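Side-chain contact in calcium binding protein (Fasciola hepatica, PDB 5FX0), which probably binds calcium ions as a whole protein, this chain being its dynein light chain-like domain, which pairs with a second copy: residues M48-V51 and A52-M55. Sequence-based numbering, arbitrary orientation.
Sequences MKDV and AQDM
Val51 and Met55, one turn apart, meet on the buried side of helix 48-63, where Val51 CG1 lies 4.5 Å from Met55 CG, a loose apolar approach. The valine CG1 is anti to its own backbone nitrogen (chi1 175°), which carries this methyl toward the following turn. Met55 holds CG beside its backbone nitrogen and bends at both later torsions, and its CG passes 3.5 Å from Val51 O while the thioether end leads away from residues 48-51.

Four backbone hydrogen bonds join the two turns in the i to i+4 pattern. Ala52 N reaches Met48 O at 2.7 Å, Asp54 N and Met55 N bind Asp50 O and Val51 O, and these three are nearly straight. The bond from Gln53 N to Lys49 O, at 3.0 Å, is more bent, with an N-H...O angle of 144° and the donor tilted from the carbonyl plane.

On the polar side the side chains hardly engage one another. Asp50 OD1 stays 4.3 Å from Gln53 NE2, the glutamine chain running extended. Asp54 turns its carboxylate back along the helix, bringing OD2 to 3.4 Å from Asp50 O, an approach of two acceptors without a bond.

Val51 and Met55 pack on helix 24-40 through Phe34, Val30 and Leu37, and on strand 67-72 through Ile71 and Cys69, while Ala52 and Gln53 face His79 and His82 of the second subunit. The arrangement is that of an amphipathic alpha-helix, here the second helix of the dynein light chain fold, set between its own domain's core and the partner subunit.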
loop_
_atom_site.group_PDB
_atom_site.type_symbol
_atom_site.label_atom_id
_atom_site.label_comp_id
_atom_site.label_asym_id
_atom_site.label_seq_id
_atom_site.Cartn_x
_atom_site.Cartn_y
_atom_site.Cartn_z
ATOM N N MET A 48 -5.543 -13.278 1.345
ATOM C CA MET A 48 -4.618 -12.364 0.663
ATOM C C MET A 48 -3.477 -11.865 1.556
ATOM O O MET A 48 -2.336 -11.715 1.089
ATOM C CB MET A 48 -5.378 -11.214 -0.011
ATOM C CG MET A 48 -6.122 -11.606 -1.274
ATOM S SD MET A 48 -5.078 -12.212 -2.629
ATOM C CE MET A 48 -5.395 -13.974 -2.527
ATOM N N LYS A 49 -3.762 -11.655 2.837
ATOM C CA LYS A 49 -2.691 -11.422 3.822
ATOM C C LYS A 49 -1.589 -12.490 3.745
ATOM O O LYS A 49 -0.404 -12.152 3.847
ATOM C CB LYS A 49 -3.232 -11.330 5.261
ATOM C CG LYS A 49 -3.397 -9.913 5.776
ATOM C CD LYS A 49 -3.861 -9.906 7.228
ATOM C CE LYS A 49 -4.219 -8.492 7.671
ATOM N NZ LYS A 49 -4.794 -8.443 9.045
ATOM N N ASP A 50 -1.967 -13.756 3.540
ATOM C CA ASP A 50 -0.967 -14.839 3.417
ATOM C C ASP A 50 -0.200 -14.727 2.111
ATOM O O ASP A 50 1.021 -14.892 2.087
ATOM C CB ASP A 50 -1.608 -16.232 3.508
ATOM C CG ASP A 50 -2.385 -16.444 4.810
ATOM O OD1 ASP A 50 -1.923 -15.945 5.864
ATOM O OD2 ASP A 50 -3.459 -17.096 4.775
ATOM N N VAL A 51 -0.918 -14.436 1.028
ATOM C CA VAL A 51 -0.271 -14.175 -0.266
ATOM C C VAL A 51 0.698 -12.993 -0.144
ATOM O O VAL A 51 1.832 -13.098 -0.609
ATOM C CB VAL A 51 -1.290 -13.933 -1.393
ATOM C CG1 VAL A 51 -0.573 -13.539 -2.685
ATOM C CG2 VAL A 51 -2.174 -15.179 -1.589
ATOM N N ALA A 52 0.285 -11.913 0.523
ATOM C CA ALA A 52 1.167 -10.753 0.699
ATOM C C ALA A 52 2.439 -11.123 1.481
ATOM O O ALA A 52 3.546 -10.645 1.176
ATOM C CB ALA A 52 0.433 -9.607 1.377
ATOM N N GLN A 53 2.271 -12.011 2.455
ATOM C CA GLN A 53 3.378 -12.491 3.287
ATOM C C GLN A 53 4.364 -13.335 2.496
ATOM O O GLN A 53 5.559 -13.068 2.533
ATOM C CB GLN A 53 2.852 -13.292 4.478
ATOM C CG GLN A 53 3.881 -13.523 5.576
ATOM C CD GLN A 53 3.438 -14.567 6.587
ATOM O OE1 GLN A 53 4.267 -15.219 7.210
ATOM N NE2 GLN A 53 2.129 -14.734 6.750
ATOM N N ASP A 54 3.863 -14.335 1.783
ATOM C CA ASP A 54 4.716 -15.179 0.913
ATOM C C ASP A 54 5.406 -14.434 -0.238
ATOM O O ASP A 54 6.558 -14.726 -0.573
ATOM C CB ASP A 54 3.924 -16.368 0.365
ATOM C CG ASP A 54 3.358 -17.258 1.481
ATOM O OD1 ASP A 54 3.966 -17.308 2.585
ATOM O OD2 ASP A 54 2.292 -17.886 1.255
ATOM N N MET A 55 4.726 -13.464 -0.831
ATOM C CA MET A 55 5.403 -12.600 -1.781
ATOM C C MET A 55 6.605 -11.912 -1.122
ATOM O O MET A 55 7.710 -11.946 -1.660
ATOM C CB MET A 55 4.458 -11.554 -2.385
ATOM C CG MET A 55 3.566 -12.083 -3.469
ATOM S SD MET A 55 4.394 -12.683 -4.950
ATOM C CE MET A 55 5.302 -11.232 -5.482
#